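Local coordinates for putative calcium binding protein (Streptomyces coelicolor, PDB 3AKB) that binds calcium ions through paired EF-hands and may take part in calcium-mediated regulation in this bacterium, at residues R9-D22 against G68-G80. The protein carries 2 engineered substitutions. Residues are numbered along the deposited sequence; the frame is centred on the assembly and turned at random.
Sequences RFTTFDQDGNGHID and GDQRITREEFVTG. With CA (calcium ion), chain E; CA (calcium ion), chain F; CA (calcium ion), chain H.
In this EF-hand pair, Ile21 of one calcium loop and Ile72 of the other form a short antiparallel bridge. Two nearly straight bonds close it, Ile21 N to Ile72 O and Ile72 N to Ile21 O, both 2.8 Å. The neighbouring carbonyls face the metals, His20 O binding one calcium and Arg71 O another, so the bridge ties the two sites together; Asp25 completes the first, Asp65 and Asp67 the second. Both isoleucine side chains point inward, their CB atoms 3.9 Å apart, with Phe26 against Ile21 and Trp57 and Leu60 against Ile72. On the side of the helices Phe10 turns an edge to the face of Phe77 in an offset edge-to-face pair, planes at 62°, Phe10 CD1 lying 3.6 Å from Phe77 CB. The start of the Arg74 chain lies over a face of the Phe10 ring; bent at chi3, it turns its guanidinium face to CD2 and CE2, Arg74 NH1 3.6 Å from Phe10 CD2, while a water links NH2 to Asp14 OD2. On the other face of the bridge, Arg71 CD covers the His20 imidazole, 3.9 Å from its centroid; His20 NE2 and Asp22 bind a further calcium. Bridged loops and packed helix phenylalanines mark the classic EF-hand pair.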
loop_
_atom_site.group_PDB
_atom_site.type_symbol
_atom_site.label_atom_id
_atom_site.label_comp_id
_atom_site.label_asym_id
_atom_site.label_seq_id
_atom_site.Cartn_x
_atom_site.Cartn_y
_atom_site.Cartn_z
ATOM N N ARG A 9 4.302 4.674 9.294
ATOM C CA ARG A 9 3.077 4.535 8.509
ATOM C C ARG A 9 2.881 5.747 7.607
ATOM O O ARG A 9 2.511 5.607 6.440
ATOM C CB ARG A 9 1.859 4.283 9.419
ATOM C CG ARG A 9 1.636 2.801 9.814
ATOM C CD ARG A 9 2.695 2.338 10.783
ATOM N NE ARG A 9 2.504 0.959 11.225
ATOM C CZ ARG A 9 3.311 0.374 12.108
ATOM N NH1 ARG A 9 4.328 1.062 12.606
ATOM N NH2 ARG A 9 3.127 -0.904 12.448
ATOM N N PHE A 10 3.149 6.930 8.138
ATOM C CA PHE A 10 3.084 8.140 7.328
ATOM C C PHE A 10 4.027 8.081 6.131
ATOM O O PHE A 10 3.636 8.428 5.015
ATOM C CB PHE A 10 3.371 9.396 8.168
ATOM C CG PHE A 10 3.188 10.686 7.398
ATOM C CD1 PHE A 10 1.913 11.200 7.200
ATOM C CD2 PHE A 10 4.272 11.361 6.873
ATOM C CE1 PHE A 10 1.724 12.383 6.467
ATOM C CE2 PHE A 10 4.090 12.544 6.136
ATOM C CZ PHE A 10 2.806 13.046 5.949
ATOM N N THR A 11 5.272 7.692 6.374
ATOM C CA THR A 11 6.286 7.574 5.334
ATOM C C THR A 11 5.860 6.611 4.220
ATOM O O THR A 11 6.137 6.863 3.039
ATOM C CB THR A 11 7.648 7.131 5.945
ATOM O OG1 THR A 11 8.084 8.098 6.912
ATOM C CG2 THR A 11 8.733 6.990 4.873
ATOM N N THR A 12 5.183 5.523 4.583
ATOM C CA THR A 12 4.733 4.547 3.604
ATOM C C THR A 12 3.764 5.227 2.633
ATOM O O THR A 12 3.809 4.976 1.427
ATOM C CB THR A 12 4.051 3.340 4.286
ATOM O OG1 THR A 12 5.014 2.665 5.115
ATOM C CG2 THR A 12 3.508 2.376 3.237
ATOM N N PHE A 13 2.914 6.117 3.131
ATOM C CA PHE A 13 1.965 6.824 2.255
ATOM C C PHE A 13 2.623 8.000 1.517
ATOM O O PHE A 13 2.303 8.286 0.361
ATOM C CB PHE A 13 0.772 7.359 3.059
ATOM C CG PHE A 13 -0.223 6.300 3.492
ATOM C CD1 PHE A 13 -0.760 5.390 2.580
ATOM C CD2 PHE A 13 -0.681 6.275 4.819
ATOM C CE1 PHE A 13 -1.730 4.430 3.013
ATOM C CE2 PHE A 13 -1.647 5.325 5.254
ATOM C CZ PHE A 13 -2.164 4.404 4.341
ATOM N N ASP A 14 3.547 8.668 2.209
ATOM C CA ASP A 14 4.251 9.831 1.647
ATOM C C ASP A 14 5.408 9.354 0.788
ATOM O O ASP A 14 6.587 9.566 1.101
ATOM C CB ASP A 14 4.719 10.764 2.768
ATOM C CG ASP A 14 5.375 12.017 2.237
ATOM O OD1 ASP A 14 5.083 12.395 1.072
ATOM O OD2 ASP A 14 6.196 12.633 2.984
ATOM N N GLN A 15 5.042 8.756 -0.348
ATOM C CA GLN A 15 5.985 8.104 -1.239
ATOM C C GLN A 15 7.084 9.018 -1.761
ATOM O O GLN A 15 8.221 8.562 -1.923
ATOM C CB GLN A 15 5.224 7.418 -2.377
ATOM C CG GLN A 15 4.506 6.143 -1.920
ATOM C CD GLN A 15 5.452 4.955 -1.806
ATOM O OE1 GLN A 15 6.211 4.681 -2.737
ATOM N NE2 GLN A 15 5.399 4.235 -0.700
ATOM N N ASP A 16 6.770 10.302 -2.005
ATOM C CA ASP A 16 7.785 11.237 -2.501
ATOM C C ASP A 16 8.538 11.994 -1.391
ATOM O O ASP A 16 9.456 12.790 -1.661
ATOM C CB ASP A 16 7.200 12.160 -3.584
ATOM C CG ASP A 16 6.218 13.174 -3.036
ATOM O OD1 ASP A 16 6.124 13.383 -1.805
ATOM O OD2 ASP A 16 5.552 13.798 -3.893
ATOM N N GLY A 17 8.172 11.714 -0.149
ATOM C CA GLY A 17 8.907 12.199 1.021
ATOM C C GLY A 17 8.764 13.662 1.366
ATOM O O GLY A 17 9.531 14.182 2.190
ATOM N N ASN A 18 7.796 14.346 0.755
ATOM C CA ASN A 18 7.745 15.804 0.883
ATOM C C ASN A 18 6.890 16.326 2.062
ATOM O O ASN A 18 6.633 17.534 2.187
ATOM C CB ASN A 18 7.324 16.404 -0.452
ATOM C CG ASN A 18 5.855 16.210 -0.732
ATOM O OD1 ASN A 18 5.135 15.507 -0.011
ATOM N ND2 ASN A 18 5.377 16.887 -1.756
ATOM N N GLY A 19 6.468 15.415 2.934
ATOM C CA GLY A 19 5.816 15.790 4.196
ATOM C C GLY A 19 4.311 15.905 4.196
ATOM O O GLY A 19 3.686 16.182 5.227
ATOM N N HIS A 20 3.699 15.693 3.027
ATOM C CA HIS A 20 2.258 15.608 2.981
ATOM C C HIS A 20 1.871 14.569 1.951
ATOM O O HIS A 20 2.619 14.335 1.010
ATOM C CB HIS A 20 1.623 16.984 2.677
ATOM C CG HIS A 20 1.938 17.535 1.318
ATOM N ND1 HIS A 20 2.895 18.508 1.113
ATOM C CD2 HIS A 20 1.371 17.302 0.109
ATOM C CE1 HIS A 20 2.940 18.814 -0.176
ATOM N NE2 HIS A 20 2.007 18.114 -0.802
ATOM N N ILE A 21 0.713 13.953 2.147
ATOM C CA ILE A 21 0.226 12.906 1.245
ATOM C C ILE A 21 -0.729 13.545 0.233
ATOM O O ILE A 21 -1.684 14.232 0.639
ATOM C CB ILE A 21 -0.484 11.795 2.031
ATOM C CG1 ILE A 21 0.468 11.233 3.106
ATOM C CG2 ILE A 21 -0.936 10.683 1.078
ATOM C CD1 ILE A 21 -0.217 10.540 4.261
ATOM N N ASP A 22 -0.437 13.324 -1.056
ATOM C CA ASP A 22 -1.219 13.789 -2.221
ATOM C C ASP A 22 -1.683 12.590 -3.037
ATOM O O ASP A 22 -1.125 11.495 -2.935
ATOM C CB ASP A 22 -0.315 14.526 -3.247
ATOM C CG ASP A 22 0.091 15.898 -2.833
ATOM O OD1 ASP A 22 -0.699 16.682 -2.249
ATOM O OD2 ASP A 22 1.264 16.193 -3.134
ATOM N N GLY A 68 -9.982 19.625 3.739
ATOM C CA GLY A 68 -10.493 19.480 2.366
ATOM C C GLY A 68 -9.601 19.950 1.228
ATOM O O GLY A 68 -10.044 19.999 0.078
ATOM N N ASP A 69 -8.349 20.279 1.525
ATOM C CA ASP A 69 -7.447 20.824 0.527
ATOM C C ASP A 69 -6.745 19.737 -0.285
ATOM O O ASP A 69 -5.898 20.048 -1.110
ATOM C CB ASP A 69 -6.441 21.801 1.148
ATOM C CG ASP A 69 -5.390 21.121 2.025
ATOM O OD1 ASP A 69 -5.556 19.923 2.406
ATOM O OD2 ASP A 69 -4.373 21.798 2.333
ATOM N N GLN A 70 -7.100 18.469 -0.042
ATOM C CA GLN A 70 -6.568 17.341 -0.834
ATOM C C GLN A 70 -5.042 17.172 -0.714
ATOM O O GLN A 70 -4.350 16.734 -1.644
ATOM C CB GLN A 70 -7.086 17.437 -2.288
ATOM C CG GLN A 70 -8.620 17.271 -2.349
ATOM C CD GLN A 70 -9.237 17.605 -3.702
ATOM O OE1 GLN A 70 -8.560 18.075 -4.620
ATOM N NE2 GLN A 70 -10.541 17.368 -3.813
ATOM N N ARG A 71 -4.535 17.572 0.454
ATOM C CA ARG A 71 -3.199 17.263 0.955
ATOM C C ARG A 71 -3.445 16.758 2.378
ATOM O O ARG A 71 -4.258 17.341 3.134
ATOM C CB ARG A 71 -2.296 18.507 1.021
ATOM C CG ARG A 71 -1.919 19.111 -0.330
ATOM C CD ARG A 71 -0.973 20.288 -0.148
ATOM N NE ARG A 71 -1.709 21.414 0.393
ATOM C CZ ARG A 71 -2.208 22.385 -0.353
ATOM N NH1 ARG A 71 -2.018 22.356 -1.669
ATOM N NH2 ARG A 71 -2.879 23.381 0.212
ATOM N N ILE A 72 -2.798 15.661 2.747
ATOM C CA ILE A 72 -2.875 15.193 4.133
ATOM C C ILE A 72 -1.540 15.493 4.793
ATOM O O ILE A 72 -0.518 14.901 4.442
ATOM C CB ILE A 72 -3.118 13.671 4.211
ATOM C CG1 ILE A 72 -4.414 13.305 3.475
ATOM C CG2 ILE A 72 -3.154 13.215 5.679
ATOM C CD1 ILE A 72 -4.557 11.791 3.180
ATOM N N THR A 73 -1.537 16.443 5.727
ATOM C CA THR A 73 -0.317 16.807 6.431
ATOM C C THR A 73 0.067 15.754 7.472
ATOM O O THR A 73 -0.775 14.935 7.874
ATOM C CB THR A 73 -0.458 18.173 7.134
ATOM O OG1 THR A 73 -1.528 18.105 8.076
ATOM C CG2 THR A 73 -0.737 19.271 6.138
ATOM N N ARG A 74 1.340 15.783 7.877
ATOM C CA ARG A 74 1.804 15.003 9.016
ATOM C C ARG A 74 0.864 15.187 10.205
ATOM O O ARG A 74 0.417 14.207 10.804
ATOM C CB ARG A 74 3.219 15.431 9.385
ATOM C CG ARG A 74 4.039 14.369 10.119
ATOM C CD ARG A 74 5.488 14.820 10.258
ATOM N NE ARG A 74 6.187 14.878 8.973
ATOM C CZ ARG A 74 6.833 13.856 8.420
ATOM N NH1 ARG A 74 6.867 12.676 9.033
ATOM N NH2 ARG A 74 7.445 14.014 7.252
ATOM N N GLU A 75 0.525 16.441 10.518
ATOM C CA GLU A 75 -0.364 16.747 11.641
ATOM C C GLU A 75 -1.745 16.104 11.507
ATOM O O GLU A 75 -2.247 15.498 12.464
ATOM C CB GLU A 75 -0.469 18.264 11.853
ATOM C CG GLU A 75 -0.928 18.699 13.244
ATOM C CD GLU A 75 0.061 18.356 14.360
ATOM O OE1 GLU A 75 1.166 17.843 14.079
ATOM O OE2 GLU A 75 -0.278 18.602 15.536
ATOM N N GLU A 76 -2.350 16.210 10.321
ATOM C CA GLU A 76 -3.632 15.570 10.032
ATOM C C GLU A 76 -3.581 14.047 10.212
ATOM O O GLU A 76 -4.537 13.421 10.712
ATOM C CB GLU A 76 -4.084 15.909 8.605
ATOM C CG GLU A 76 -4.716 17.284 8.493
ATOM C CD GLU A 76 -5.091 17.654 7.062
ATOM O OE1 GLU A 76 -4.314 17.362 6.145
ATOM O OE2 GLU A 76 -6.158 18.248 6.855
ATOM N N PHE A 77 -2.473 13.460 9.790
ATOM C CA PHE A 77 -2.298 12.018 9.916
ATOM C C PHE A 77 -2.114 11.598 11.370
ATOM O O PHE A 77 -2.772 10.673 11.814
ATOM C CB PHE A 77 -1.122 11.538 9.071
ATOM C CG PHE A 77 -1.013 10.045 8.995
ATOM C CD1 PHE A 77 -1.788 9.328 8.086
ATOM C CD2 PHE A 77 -0.146 9.350 9.832
ATOM C CE1 PHE A 77 -1.707 7.936 8.012
ATOM C CE2 PHE A 77 -0.061 7.965 9.753
ATOM C CZ PHE A 77 -0.831 7.261 8.851
ATOM N N VAL A 78 -1.226 12.287 12.090
ATOM C CA VAL A 78 -0.905 11.964 13.490
ATOM C C VAL A 78 -2.116 12.226 14.388
ATOM O O VAL A 78 -2.557 11.323 15.102
ATOM C CB VAL A 78 0.358 12.735 13.993
ATOM C CG1 VAL A 78 0.580 12.526 15.492
ATOM C CG2 VAL A 78 1.602 12.309 13.220
ATOM N N THR A 79 -2.668 13.442 14.328
ATOM C CA THR A 79 -3.779 13.861 15.224
ATOM C C THR A 79 -5.158 13.284 14.856
ATOM O O THR A 79 -6.066 13.231 15.697
ATOM C CB THR A 79 -3.906 15.422 15.329
ATOM O OG1 THR A 79 -4.231 15.958 14.036
ATOM C CG2 THR A 79 -2.593 16.059 15.841
ATOM N N GLY A 80 -5.320 12.863 13.607
ATOM C CA GLY A 80 -6.617 12.395 13.119
ATOM C C GLY A 80 -6.620 10.941 12.684
ATOM O O GLY A 80 -7.314 10.107 13.284
HETATM CA CA CA E . 4.050 13.460 -0.652
HETATM CA CA CA F . -5.496 18.744 4.425
HETATM CA CA CA H . 1.666 18.261 -2.745
HETATM O O HOH W 1 7.768 11.867 4.951
HETATM O O HOH W 2 3.406 14.687 -2.562
HETATM O O HOH W 3 2.983 18.071 6.977
HETATM O O HOH W 4 -2.659 18.372 -3.401
HETATM O O HOH W 5 -3.771 20.484 4.975
#